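Local coordinates for protein paenibacillus xanthan lyase (Paenibacillus, PDB 6F2P) that probably cleaves the terminal mannosyl-glucuronosyl linkage in the side chains of the polysaccharide xanthan by beta-elimination, at residues 261-266 and 319-324; 292-297 and 335-340; 298-303 and 324-329. One frame throughout, in Å; residues are numbered along the deposited sequence.

Contact 1: residues 261-266 and 319-324; sequences RWIYDS and KRMVKY
Helical segments 261-266 and 319-324 face each other across a wide gap, Tyr264 and Met321 having the nearest CA atoms at 10.2 Å, and it is bridged by Met321 from one side and by Ile263 and Tyr264 from the other. Met321 spans most of the distance. Its CG sits between the backbone N and the carbonyl carbon (chi1 67°), and the chain then runs extended through chi2 to carry SD over to segment 261-266. The bend at chi3 (79°) turns the terminal methyl toward Tyr264 while keeping it near Ile263, so the methyl reaches both residues and the sulfur packs on Ile263. SD of Met321 lies 3.9 Å from CG2 of Ile263, and CE of Met321 meets the same methyl CG2 of Ile263 at 4.2 Å. The CG2 branch of Ile263 lies anti to its own backbone N, pointing at the thioether. CE of Met321 also touches CE1 of Tyr264 at 4.1 Å, coming obliquely to the ring, with the two side chains crossing at about a right angle. No hydrogen bond joins the segments.

Helices 256-267 and 312-328 belong to the N-terminal alpha-helical domain of polysaccharide lyase family 8, in which helices are arranged as an alpha/alpha toroid; here the two helices pack through apolar side chains, with helix 292-307 alongside. Ile263 also packs against Ile303 and Leu306 of that third helix, which therefore shares this small core.

The polar end of Tyr264 is fixed separately, its OH being hydrogen-bonded to OD1 of Asp314, while its ring meets that of Phe318 with the planes at about 55°. Within segment 261-266 the guanidinium of Arg261 lies against the tyrosine, with CD2 of Tyr264 3.4 Å above the plane and over the guanidinium centre.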
ATOM      1  N   ARG A 261      10.013  17.399  -1.526  1.00 15.94           N
ATOM      2  CA  ARG A 261       8.989  16.587  -0.896  1.00 18.95           C
ATOM      3  C   ARG A 261       9.538  15.219  -0.490  1.00 21.48           C
ATOM      4  O   ARG A 261       9.156  14.689   0.572  1.00 15.95           O
ATOM      5  CB  ARG A 261       7.769  16.409  -1.814  1.00 19.84           C
ATOM      6  CG  ARG A 261       7.063  17.697  -2.247  1.00 24.12           C
ATOM      7  CD  ARG A 261       6.987  18.746  -1.144  1.00 22.91           C
ATOM      8  NE  ARG A 261       6.242  18.296   0.033  1.00 28.23           N
ATOM      9  CZ  ARG A 261       6.059  19.034   1.125  1.00 29.77           C
ATOM     10  NH1 ARG A 261       6.556  20.265   1.188  1.00 26.46           N
ATOM     11  NH2 ARG A 261       5.378  18.541   2.155  1.00 27.28           N
ATOM     12  N   TRP A 262      10.418  14.658  -1.330  1.00 17.13           N
ATOM     13  CA  TRP A 262      10.998  13.328  -1.079  1.00 18.57           C
ATOM     14  C   TRP A 262      11.577  13.230   0.323  1.00 17.16           C
ATOM     15  O   TRP A 262      11.443  12.204   0.989  1.00 19.04           O
ATOM     16  CB  TRP A 262      12.092  12.975  -2.090  1.00 15.34           C
ATOM     17  CG  TRP A 262      11.600  12.772  -3.499  1.00 21.97           C
ATOM     18  CD1 TRP A 262      10.305  12.592  -3.902  1.00 17.66           C
ATOM     19  CD2 TRP A 262      12.401  12.739  -4.693  1.00 16.91           C
ATOM     20  NE1 TRP A 262      10.255  12.441  -5.271  1.00 16.10           N
ATOM     21  CE2 TRP A 262      11.525  12.531  -5.778  1.00 16.18           C
ATOM     22  CE3 TRP A 262      13.769  12.871  -4.948  1.00 19.32           C
ATOM     23  CZ2 TRP A 262      11.977  12.449  -7.098  1.00 18.99           C
ATOM     24  CZ3 TRP A 262      14.215  12.782  -6.261  1.00 15.52           C
ATOM     25  CH2 TRP A 262      13.323  12.576  -7.315  1.00 17.14           C
ATOM     26  N   ILE A 263      12.211  14.309   0.769  1.00 13.03           N
ATOM     27  CA  ILE A 263      12.746  14.371   2.121  1.00 12.96           C
ATOM     28  C   ILE A 263      11.659  14.157   3.176  1.00 16.16           C
ATOM     29  O   ILE A 263      11.809  13.310   4.054  1.00 18.00           O
ATOM     30  CB  ILE A 263      13.458  15.703   2.370  1.00 14.08           C
ATOM     31  CG1 ILE A 263      14.559  15.918   1.322  1.00 15.59           C
ATOM     32  CG2 ILE A 263      14.019  15.752   3.774  1.00 11.98           C
ATOM     33  CD1 ILE A 263      15.505  14.742   1.165  1.00 13.57           C
ATOM     34  N   TYR A 264      10.556  14.901   3.085  1.00 16.46           N
ATOM     35  CA  TYR A 264       9.481  14.751   4.067  1.00 17.54           C
ATOM     36  C   TYR A 264       8.798  13.395   3.951  1.00 14.84           C
ATOM     37  O   TYR A 264       8.426  12.796   4.954  1.00 13.11           O
ATOM     38  CB  TYR A 264       8.422  15.841   3.918  1.00 14.77           C
ATOM     39  CG  TYR A 264       8.928  17.243   4.095  1.00 13.67           C
ATOM     40  CD1 TYR A 264       9.523  17.643   5.279  1.00 13.44           C
ATOM     41  CD2 TYR A 264       8.780  18.182   3.083  1.00 17.43           C
ATOM     42  CE1 TYR A 264       9.979  18.934   5.447  1.00 18.47           C
ATOM     43  CE2 TYR A 264       9.228  19.476   3.238  1.00 19.32           C
ATOM     44  CZ  TYR A 264       9.828  19.849   4.422  1.00 21.81           C
ATOM     45  OH  TYR A 264      10.279  21.141   4.578  1.00 19.65           O
ATOM     46  N   ASP A 265       8.624  12.925   2.721  1.00 12.37           N
ATOM     47  CA  ASP A 265       7.839  11.726   2.478  1.00 11.99           C
ATOM     48  C   ASP A 265       8.650  10.440   2.415  1.00 15.83           C
ATOM     49  O   ASP A 265       8.201   9.408   2.905  1.00 17.37           O
ATOM     50  CB  ASP A 265       7.022  11.870   1.196  1.00 16.19           C
ATOM     51  CG  ASP A 265       6.076  13.050   1.237  1.00 20.48           C
ATOM     52  OD1 ASP A 265       5.751  13.518   2.356  1.00 20.14           O
ATOM     53  OD2 ASP A 265       5.661  13.505   0.147  1.00 16.86           O
ATOM     54  N   SER A 266       9.843  10.491   1.826  1.00 18.32           N
ATOM     55  CA  SER A 266      10.572   9.260   1.551  1.00 11.66           C
ATOM     56  C   SER A 266      11.846   9.070   2.363  1.00 15.81           C
ATOM     57  O   SER A 266      12.448   8.000   2.314  1.00 16.25           O
ATOM     58  CB  SER A 266      10.874   9.159   0.062  1.00 11.66           C
ATOM     59  OG  SER A 266       9.672   9.226  -0.676  1.00 15.14           O
ATOM     60  N   LYS A 319      17.271  22.003   7.886  1.00 16.83           N
ATOM     61  CA  LYS A 319      18.384  22.254   8.792  1.00 20.75           C
ATOM     62  C   LYS A 319      18.041  21.751  10.177  1.00 21.60           C
ATOM     63  O   LYS A 319      18.917  21.306  10.914  1.00 24.41           O
ATOM     64  CB  LYS A 319      18.735  23.739   8.859  1.00 21.29           C
ATOM     65  CG  LYS A 319      19.308  24.299   7.579  1.00 24.44           C
ATOM     66  CD  LYS A 319      19.650  25.767   7.728  1.00 26.95           C
ATOM     67  CE  LYS A 319      19.827  26.395   6.362  1.00 44.49           C
ATOM     68  NZ  LYS A 319      20.459  27.740   6.420  1.00 57.53           N
ATOM     69  N   ARG A 320      16.762  21.812  10.524  1.00 19.85           N
ATOM     70  CA  ARG A 320      16.342  21.433  11.864  1.00 22.99           C
ATOM     71  C   ARG A 320      16.446  19.931  12.060  1.00 19.97           C
ATOM     72  O   ARG A 320      16.879  19.468  13.107  1.00 23.31           O
ATOM     73  CB  ARG A 320      14.918  21.915  12.162  1.00 22.77           C
ATOM     74  CG  ARG A 320      14.806  23.419  12.368  1.00 25.19           C
ATOM     75  CD  ARG A 320      13.465  23.813  12.966  1.00 23.29           C
ATOM     76  NE  ARG A 320      13.400  23.549  14.401  1.00 31.40           N
ATOM     77  CZ  ARG A 320      12.327  23.082  15.032  1.00 29.43           C
ATOM     78  NH1 ARG A 320      11.219  22.808  14.354  1.00 32.18           N
ATOM     79  NH2 ARG A 320      12.366  22.876  16.341  1.00 25.74           N
ATOM     80  N   MET A 321      16.052  19.163  11.055  1.00 17.66           N
ATOM     81  CA  MET A 321      16.091  17.723  11.217  1.00 19.24           C
ATOM     82  C   MET A 321      17.541  17.209  11.177  1.00 21.63           C
ATOM     83  O   MET A 321      17.930  16.356  11.982  1.00 17.72           O
ATOM     84  CB  MET A 321      15.167  17.026  10.206  1.00 17.67           C
ATOM     85  CG  MET A 321      15.584  17.144   8.751  1.00 19.45           C
ATOM     86  SD  MET A 321      14.468  16.254   7.646  1.00 19.04           S
ATOM     87  CE  MET A 321      13.098  17.398   7.526  1.00 14.89           C
ATOM     88  N   VAL A 322      18.349  17.756  10.271  1.00 20.28           N
ATOM     89  CA  VAL A 322      19.761  17.398  10.205  1.00 18.70           C
ATOM     90  C   VAL A 322      20.494  17.764  11.499  1.00 20.60           C
ATOM     91  O   VAL A 322      21.313  16.985  11.992  1.00 20.03           O
ATOM     92  CB  VAL A 322      20.458  18.017   8.973  1.00 17.79           C
ATOM     93  CG1 VAL A 322      21.977  17.866   9.051  1.00 17.90           C
ATOM     94  CG2 VAL A 322      19.947  17.364   7.716  1.00 16.85           C
ATOM     95  N   LYS A 323      20.187  18.928  12.064  1.00 17.82           N
ATOM     96  CA  LYS A 323      20.810  19.310  13.327  1.00 21.13           C
ATOM     97  C   LYS A 323      20.513  18.282  14.407  1.00 22.85           C
ATOM     98  O   LYS A 323      21.427  17.820  15.093  1.00 27.68           O
ATOM     99  CB  LYS A 323      20.358  20.695  13.791  1.00 23.22           C
ATOM    100  CG  LYS A 323      21.111  21.193  15.025  1.00 22.71           C
ATOM    101  CD  LYS A 323      21.049  22.703  15.156  1.00 25.39           C
ATOM    102  CE  LYS A 323      21.970  23.192  16.267  1.00 32.57           C
ATOM    103  NZ  LYS A 323      22.033  24.682  16.354  1.00 29.00           N
ATOM    104  N   TYR A 324      19.234  17.935  14.540  1.00 20.05           N
ATOM    105  CA  TYR A 324      18.767  16.910  15.473  1.00 20.57           C
ATOM    106  C   TYR A 324      19.604  15.648  15.380  1.00 23.10           C
ATOM    107  O   TYR A 324      20.112  15.157  16.389  1.00 24.95           O
ATOM    108  CB  TYR A 324      17.297  16.567  15.193  1.00 21.65           C
ATOM    109  CG  TYR A 324      16.721  15.463  16.063  1.00 20.53           C
ATOM    110  CD1 TYR A 324      16.545  15.647  17.430  1.00 27.35           C
ATOM    111  CD2 TYR A 324      16.334  14.247  15.517  1.00 17.07           C
ATOM    112  CE1 TYR A 324      16.010  14.645  18.233  1.00 22.92           C
ATOM    113  CE2 TYR A 324      15.797  13.237  16.312  1.00 17.77           C
ATOM    114  CZ  TYR A 324      15.635  13.446  17.670  1.00 21.65           C
ATOM    115  OH  TYR A 324      15.105  12.457  18.479  1.00 25.93           O
TER

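Contact 2: residues 292-297 and 335-340; sequences DDKAAV and LKAVSI
Val297 and Val338 meet methyl to methyl, their side chains inclined to each other rather than parallel, with Val297 CG1 3.6 Å from Val338 CG1. Both valines use CG1, but the branch is set differently in each. In Val297, CG1 is anti to the backbone N (chi1 169°) and projects from the helix toward the loop 335-340; in Val338, CG1 is anti to the carbonyl carbon and leans back toward the helix. The CG1 methyl of Val297 serves a second neighbour, lying 4.2 Å from CB of Ala337, which points at the helix. One valine branch therefore packs on two consecutive loop residues, and Val297 and Ala337 also have the nearest CA atoms, 7.6 Å apart.

The exposed Lys294, one turn earlier, reaches over to Ala337. Its chain bends at chi2 (-88°) and then extends, bringing NZ to 3.9 Å from Ala337 CB. This is a van der Waals contact of the charged NZ with the alanine methyl, and no hydrogen bond crosses the contact. Behind the interface Val338 also packs on Ile343 of helix 340-351, which Ser339 precedes as N-cap residue.

The contact thus lays the start of helix 292-307 against the loop between helices 312-328 and 340-351. This is side-chain packing of a helix on an interhelical connection, in the same loop whose earlier residues Asp329, Asp331 and Thr333 bind a calcium ion, about 8 Å from the Val297 side chain.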
ATOM      1  N   ASP A 292      23.218   0.471   8.580  1.00 20.66           N
ATOM      2  CA  ASP A 292      22.179   1.507   8.640  1.00 20.31           C
ATOM      3  C   ASP A 292      22.649   2.916   9.035  1.00 22.55           C
ATOM      4  O   ASP A 292      22.210   3.912   8.436  1.00 21.58           O
ATOM      5  CB  ASP A 292      20.969   1.049   9.480  1.00 17.12           C
ATOM      6  CG  ASP A 292      21.296   0.862  10.954  1.00 23.47           C
ATOM      7  OD1 ASP A 292      22.492   0.855  11.318  1.00 23.82           O
ATOM      8  OD2 ASP A 292      20.338   0.717  11.748  1.00 21.67           O
ATOM      9  N   ASP A 293      23.551   3.004  10.011  1.00 18.13           N
ATOM     10  CA  ASP A 293      24.077   4.308  10.418  1.00 20.27           C
ATOM     11  C   ASP A 293      24.984   4.928   9.356  1.00 20.41           C
ATOM     12  O   ASP A 293      24.970   6.144   9.162  1.00 18.95           O
ATOM     13  CB  ASP A 293      24.782   4.244  11.774  1.00 22.94           C
ATOM     14  CG  ASP A 293      26.015   3.356  11.758  1.00 22.75           C
ATOM     15  OD1 ASP A 293      26.123   2.461  10.888  1.00 22.56           O
ATOM     16  OD2 ASP A 293      26.875   3.553  12.641  1.00 21.00           O
ATOM     17  N   LYS A 294      25.754   4.098   8.657  1.00 18.48           N
ATOM     18  CA  LYS A 294      26.576   4.610   7.556  1.00 22.88           C
ATOM     19  C   LYS A 294      25.704   4.954   6.352  1.00 18.15           C
ATOM     20  O   LYS A 294      25.979   5.918   5.637  1.00 15.85           O
ATOM     21  CB  LYS A 294      27.694   3.623   7.165  1.00 18.05           C
ATOM     22  CG  LYS A 294      29.010   3.812   7.917  1.00 27.49           C
ATOM     23  CD  LYS A 294      29.922   4.831   7.225  1.00 46.60           C
ATOM     24  CE  LYS A 294      31.312   4.873   7.864  1.00 55.82           C
ATOM     25  NZ  LYS A 294      32.345   5.542   7.005  1.00 44.65           N
ATOM     26  N   ALA A 295      24.645   4.174   6.143  1.00 17.74           N
ATOM     27  CA  ALA A 295      23.759   4.364   4.994  1.00 17.20           C
ATOM     28  C   ALA A 295      23.018   5.681   5.086  1.00 17.38           C
ATOM     29  O   ALA A 295      22.601   6.242   4.075  1.00 19.84           O
ATOM     30  CB  ALA A 295      22.765   3.217   4.889  1.00 17.64           C
ATOM     31  N   ALA A 296      22.851   6.165   6.310  1.00 22.07           N
ATOM     32  CA  ALA A 296      22.101   7.389   6.569  1.00 18.39           C
ATOM     33  C   ALA A 296      22.869   8.627   6.125  1.00 18.49           C
ATOM     34  O   ALA A 296      22.277   9.682   5.855  1.00 18.05           O
ATOM     35  CB  ALA A 296      21.773   7.484   8.045  1.00 13.76           C
ATOM     36  N   VAL A 297      24.190   8.487   6.058  1.00 16.26           N
ATOM     37  CA  VAL A 297      25.072   9.626   5.832  1.00 18.53           C
ATOM     38  C   VAL A 297      24.832  10.347   4.503  1.00 13.42           C
ATOM     39  O   VAL A 297      24.763  11.574   4.471  1.00 19.57           O
ATOM     40  CB  VAL A 297      26.558   9.234   5.988  1.00 15.21           C
ATOM     41  CG1 VAL A 297      27.446  10.342   5.488  1.00  9.25           C
ATOM     42  CG2 VAL A 297      26.869   8.930   7.453  1.00 15.76           C
ATOM     43  N   LEU A 335      30.434  13.181  10.519  1.00 21.65           N
ATOM     44  CA  LEU A 335      31.628  14.032  10.372  1.00 23.91           C
ATOM     45  C   LEU A 335      32.872  13.272   9.926  1.00 23.31           C
ATOM     46  O   LEU A 335      33.705  13.808   9.193  1.00 28.61           O
ATOM     47  CB  LEU A 335      31.914  14.826  11.651  1.00 19.72           C
ATOM     48  CG  LEU A 335      30.869  15.910  11.930  1.00 15.62           C
ATOM     49  CD1 LEU A 335      30.985  16.449  13.337  1.00 18.35           C
ATOM     50  CD2 LEU A 335      30.978  17.043  10.922  1.00 17.70           C
ATOM     51  N   LYS A 336      32.985  12.018  10.346  1.00 23.43           N
ATOM     52  CA  LYS A 336      34.147  11.210   9.985  1.00 28.56           C
ATOM     53  C   LYS A 336      34.020  10.581   8.603  1.00 27.53           C
ATOM     54  O   LYS A 336      34.957   9.945   8.119  1.00 24.61           O
ATOM     55  CB  LYS A 336      34.372  10.109  11.018  1.00 31.00           C
ATOM     56  CG  LYS A 336      34.877  10.603  12.355  1.00 26.18           C
ATOM     57  CD  LYS A 336      34.523   9.619  13.449  1.00 31.02           C
ATOM     58  CE  LYS A 336      35.393   9.818  14.668  1.00 39.36           C
ATOM     59  NZ  LYS A 336      36.799   9.406  14.389  1.00 56.22           N
ATOM     60  N   ALA A 337      32.867  10.754   7.965  1.00 25.93           N
ATOM     61  CA  ALA A 337      32.616  10.072   6.696  1.00 23.91           C
ATOM     62  C   ALA A 337      32.584  10.995   5.479  1.00 18.89           C
ATOM     63  O   ALA A 337      32.921  10.578   4.384  1.00 27.66           O
ATOM     64  CB  ALA A 337      31.333   9.258   6.775  1.00 21.31           C
ATOM     65  N   VAL A 338      32.188  12.245   5.669  1.00 21.00           N
ATOM     66  CA  VAL A 338      31.972  13.147   4.541  1.00 21.24           C
ATOM     67  C   VAL A 338      33.165  14.036   4.222  1.00 22.79           C
ATOM     68  O   VAL A 338      34.170  14.052   4.940  1.00 22.83           O
ATOM     69  CB  VAL A 338      30.775  14.067   4.799  1.00 19.45           C
ATOM     70  CG1 VAL A 338      29.535  13.242   5.046  1.00 14.18           C
ATOM     71  CG2 VAL A 338      31.068  14.974   5.976  1.00 16.26           C
ATOM     72  N   SER A 339      33.028  14.792   3.141  1.00 21.25           N
ATOM     73  CA  SER A 339      34.094  15.668   2.678  1.00 16.95           C
ATOM     74  C   SER A 339      34.211  16.882   3.582  1.00 24.20           C
ATOM     75  O   SER A 339      33.332  17.138   4.419  1.00 26.52           O
ATOM     76  CB  SER A 339      33.807  16.130   1.257  1.00 18.74           C
ATOM     77  OG  SER A 339      32.686  16.999   1.240  1.00 25.72           O
ATOM     78  N   ILE A 340      35.292  17.635   3.400  1.00 20.13           N
ATOM     79  CA  ILE A 340      35.534  18.813   4.215  1.00 23.13           C
ATOM     80  C   ILE A 340      34.393  19.798   4.041  1.00 20.19           C
ATOM     81  O   ILE A 340      33.879  20.336   5.017  1.00 22.89           O
ATOM     82  CB  ILE A 340      36.880  19.473   3.872  1.00 23.39           C
ATOM     83  CG1 ILE A 340      38.025  18.560   4.311  1.00 23.67           C
ATOM     84  CG2 ILE A 340      36.998  20.839   4.547  1.00 17.85           C
ATOM     85  CD1 ILE A 340      39.385  18.981   3.806  1.00 24.45           C
TER

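Contact 3: residues 298-303 and 324-329. With CA (calcium ion), chain E.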
ATOM      1  N   THR A 298      24.685   9.591   3.423  1.00 12.26           N
ATOM      2  CA  THR A 298      24.448  10.174   2.104  1.00 12.20           C
ATOM      3  C   THR A 298      23.132  10.965   2.073  1.00 18.10           C
ATOM      4  O   THR A 298      23.023  11.987   1.388  1.00 16.69           O
ATOM      5  CB  THR A 298      24.448   9.093   0.993  1.00 10.60           C
ATOM      6  OG1 THR A 298      24.139   9.696  -0.270  1.00 13.80           O
ATOM      7  CG2 THR A 298      23.412   8.014   1.285  1.00 14.47           C
ATOM      8  N   VAL A 299      22.146  10.501   2.834  1.00 15.21           N
ATOM      9  CA  VAL A 299      20.855  11.167   2.872  1.00 16.72           C
ATOM     10  C   VAL A 299      20.944  12.480   3.646  1.00 16.09           C
ATOM     11  O   VAL A 299      20.437  13.517   3.197  1.00 14.92           O
ATOM     12  CB  VAL A 299      19.777  10.276   3.502  1.00 16.26           C
ATOM     13  CG1 VAL A 299      18.473  11.027   3.578  1.00 12.34           C
ATOM     14  CG2 VAL A 299      19.610   8.999   2.700  1.00 10.61           C
ATOM     15  N   MET A 300      21.583  12.430   4.814  1.00 15.02           N
ATOM     16  CA  MET A 300      21.817  13.638   5.602  1.00 16.27           C
ATOM     17  C   MET A 300      22.580  14.664   4.773  1.00 17.77           C
ATOM     18  O   MET A 300      22.291  15.859   4.832  1.00 17.32           O
ATOM     19  CB  MET A 300      22.578  13.316   6.887  1.00 12.52           C
ATOM     20  CG  MET A 300      21.794  12.436   7.840  1.00 15.01           C
ATOM     21  SD  MET A 300      22.719  11.866   9.280  1.00 21.71           S
ATOM     22  CE  MET A 300      23.274  13.395  10.016  1.00 16.32           C
ATOM     23  N   ALA A 301      23.536  14.181   3.982  1.00 15.23           N
ATOM     24  CA  ALA A 301      24.343  15.049   3.131  1.00 18.32           C
ATOM     25  C   ALA A 301      23.481  15.658   2.047  1.00 13.85           C
ATOM     26  O   ALA A 301      23.611  16.836   1.726  1.00 15.03           O
ATOM     27  CB  ALA A 301      25.508  14.275   2.510  1.00 13.33           C
ATOM     28  N   SER A 302      22.597  14.847   1.486  1.00 14.35           N
ATOM     29  CA  SER A 302      21.708  15.310   0.432  1.00 13.56           C
ATOM     30  C   SER A 302      20.746  16.361   0.957  1.00 18.39           C
ATOM     31  O   SER A 302      20.401  17.305   0.241  1.00 22.36           O
ATOM     32  CB  SER A 302      20.929  14.137  -0.157  1.00 15.78           C
ATOM     33  OG  SER A 302      21.773  13.273  -0.901  1.00 18.99           O
ATOM     34  N   ILE A 303      20.320  16.197   2.209  1.00 15.27           N
ATOM     35  CA  ILE A 303      19.363  17.120   2.811  1.00 19.75           C
ATOM     36  C   ILE A 303      20.010  18.485   3.048  1.00 20.41           C
ATOM     37  O   ILE A 303      19.391  19.534   2.815  1.00 19.41           O
ATOM     38  CB  ILE A 303      18.753  16.548   4.111  1.00 18.28           C
ATOM     39  CG1 ILE A 303      17.846  15.360   3.780  1.00 14.62           C
ATOM     40  CG2 ILE A 303      17.941  17.607   4.826  1.00 15.13           C
ATOM     41  CD1 ILE A 303      17.303  14.626   4.992  1.00 10.24           C
ATOM     42  N   TYR A 324      19.234  17.935  14.540  1.00 20.05           N
ATOM     43  CA  TYR A 324      18.767  16.910  15.473  1.00 20.57           C
ATOM     44  C   TYR A 324      19.604  15.648  15.380  1.00 23.10           C
ATOM     45  O   TYR A 324      20.112  15.157  16.389  1.00 24.95           O
ATOM     46  CB  TYR A 324      17.297  16.567  15.193  1.00 21.65           C
ATOM     47  CG  TYR A 324      16.721  15.463  16.063  1.00 20.53           C
ATOM     48  CD1 TYR A 324      16.545  15.647  17.430  1.00 27.35           C
ATOM     49  CD2 TYR A 324      16.334  14.247  15.517  1.00 17.07           C
ATOM     50  CE1 TYR A 324      16.010  14.645  18.233  1.00 22.92           C
ATOM     51  CE2 TYR A 324      15.797  13.237  16.312  1.00 17.77           C
ATOM     52  CZ  TYR A 324      15.635  13.446  17.670  1.00 21.65           C
ATOM     53  OH  TYR A 324      15.105  12.457  18.479  1.00 25.93           O
ATOM     54  N   TRP A 325      19.755  15.137  14.162  1.00 18.19           N
ATOM     55  CA  TRP A 325      20.509  13.915  13.938  1.00 17.39           C
ATOM     56  C   TRP A 325      22.006  14.072  14.217  1.00 21.59           C
ATOM     57  O   TRP A 325      22.663  13.124  14.653  1.00 25.82           O
ATOM     58  CB  TRP A 325      20.305  13.421  12.507  1.00 18.44           C
ATOM     59  CG  TRP A 325      18.898  12.989  12.203  1.00 20.33           C
ATOM     60  CD1 TRP A 325      18.029  12.344  13.045  1.00 18.10           C
ATOM     61  CD2 TRP A 325      18.195  13.174  10.964  1.00 21.43           C
ATOM     62  NE1 TRP A 325      16.833  12.112  12.400  1.00 14.74           N
ATOM     63  CE2 TRP A 325      16.909  12.616  11.126  1.00 17.88           C
ATOM     64  CE3 TRP A 325      18.528  13.759   9.735  1.00 20.48           C
ATOM     65  CZ2 TRP A 325      15.962  12.623  10.102  1.00 19.38           C
ATOM     66  CZ3 TRP A 325      17.587  13.770   8.723  1.00 16.82           C
ATOM     67  CH2 TRP A 325      16.321  13.205   8.910  1.00 18.09           C
ATOM     68  N   LEU A 326      22.553  15.253  13.954  1.00 23.98           N
ATOM     69  CA  LEU A 326      23.989  15.470  14.136  1.00 18.17           C
ATOM     70  C   LEU A 326      24.322  15.545  15.612  1.00 23.40           C
ATOM     71  O   LEU A 326      25.361  15.055  16.049  1.00 28.35           O
ATOM     72  CB  LEU A 326      24.443  16.748  13.443  1.00 18.05           C
ATOM     73  CG  LEU A 326      24.569  16.696  11.926  1.00 19.57           C
ATOM     74  CD1 LEU A 326      24.759  18.096  11.361  1.00 16.73           C
ATOM     75  CD2 LEU A 326      25.734  15.805  11.552  1.00 22.40           C
ATOM     76  N   LEU A 327      23.424  16.155  16.379  1.00 24.10           N
ATOM     77  CA  LEU A 327      23.580  16.267  17.826  1.00 26.50           C
ATOM     78  C   LEU A 327      23.531  14.895  18.500  1.00 26.12           C
ATOM     79  O   LEU A 327      24.109  14.687  19.571  1.00 27.09           O
ATOM     80  CB  LEU A 327      22.484  17.176  18.394  1.00 21.15           C
ATOM     81  CG  LEU A 327      22.592  18.649  17.997  1.00 20.86           C
ATOM     82  CD1 LEU A 327      21.302  19.366  18.293  1.00 23.58           C
ATOM     83  CD2 LEU A 327      23.749  19.312  18.725  1.00 17.51           C
ATOM     84  N   LEU A 328      22.828  13.961  17.870  1.00 24.70           N
ATOM     85  CA  LEU A 328      22.713  12.620  18.411  1.00 24.26           C
ATOM     86  C   LEU A 328      23.945  11.813  18.072  1.00 28.39           C
ATOM     87  O   LEU A 328      24.257  10.843  18.756  1.00 28.04           O
ATOM     88  CB  LEU A 328      21.467  11.926  17.865  1.00 20.01           C
ATOM     89  CG  LEU A 328      20.146  12.497  18.376  1.00 21.00           C
ATOM     90  CD1 LEU A 328      18.977  11.895  17.634  1.00 22.47           C
ATOM     91  CD2 LEU A 328      20.008  12.245  19.852  1.00 15.46           C
ATOM     92  N   ASP A 329      24.645  12.231  17.019  1.00 27.65           N
ATOM     93  CA  ASP A 329      25.773  11.477  16.480  1.00 26.81           C
ATOM     94  C   ASP A 329      27.052  11.696  17.292  1.00 31.22           C
ATOM     95  O   ASP A 329      28.049  12.226  16.789  1.00 29.92           O
ATOM     96  CB  ASP A 329      25.990  11.840  15.011  1.00 25.96           C
ATOM     97  CG  ASP A 329      26.800  10.798  14.265  1.00 27.39           C
ATOM     98  OD1 ASP A 329      27.020   9.707  14.835  1.00 30.26           O
ATOM     99  OD2 ASP A 329      27.201  11.062  13.105  1.00 22.95           O
TER
HETATM  100 CA    CA E1104      26.713   7.304  15.177  1.00 28.64          CA
HETATM  101  O   HOH W   1      25.253   8.302  16.802  1.00 32.69           O
HETATM  102  O   HOH W   2      24.957   7.563  13.596  1.00 24.22           O
HETATM  103  O   HOH W   3      26.768   4.562  15.451  1.00 25.77           O
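Met300 and Trp325 mark the closest backbone approach of segments 298-303 and 324-329, whose helical axes come within 12.0 Å at an angle of 137° between their directions. The packed half is wholly apolar. Met300 bends at chi3 (56°) so that its methyl turns in between two consecutive residues of the other helix: CE of Met300 lies 3.9 Å from CB of Trp325 and 3.8 Å from CD2 of Leu326. The methionine and leucine chains run past each other in opposite directions, whereas the indole crosses the methionine obliquely. One turn on, CD1 of Ile303 meets the six-membered ring at its edge, in the indole plane, 3.8 Å from CZ3 of Trp325.

Helices 292-307 and 312-328 are consecutive in the chain and form a helical hairpin of the alpha/alpha toroid of polysaccharide lyase family 8. Ile271 adds to the packing around Trp325, and helix 340-351 meets Leu326 through Ala346 and Val350.

The other side is looser and hydrated. Where helix 312-328 ends, Asp329 swings CG anti to its backbone N (chi1 -161°) and binds a calcium ion through OD1, at 2.5 Å. Asp331 and Thr333 also bind the ion, an alternate-residue spacing that folds the loop around the metal, and three waters occupy further positions. Waters 1 and 2 lie close to the ion, whereas water 3 is longer, at 2.8 Å from the calcium. The second carboxylate oxygen, OD2 of Asp329, accepts a hydrogen bond from Phe334 N, which holds the carboxylate from the loop side.

Overall arrangement
Followed from the N terminus, the chain lays down 261-266, then 292-297 and 298-303 on one helix, then 319-324 and 324-329 on the next, and lastly 335-340. Contact 1 closes a loop of 52 residues back to helix 256-267. Contact 3, which joins the adjacent helices 292-307 and 312-328, is nested inside the loop closed by contact 2, and both cross contact 1. Contacts 1 and 3 share Tyr324 and merge into one core, where Ile303 touches Val322. Contact 2 lies beyond, its centre about 16 Å from that of contact 1, and ties the later part of the calcium-binding loop to the start of helix 292-307.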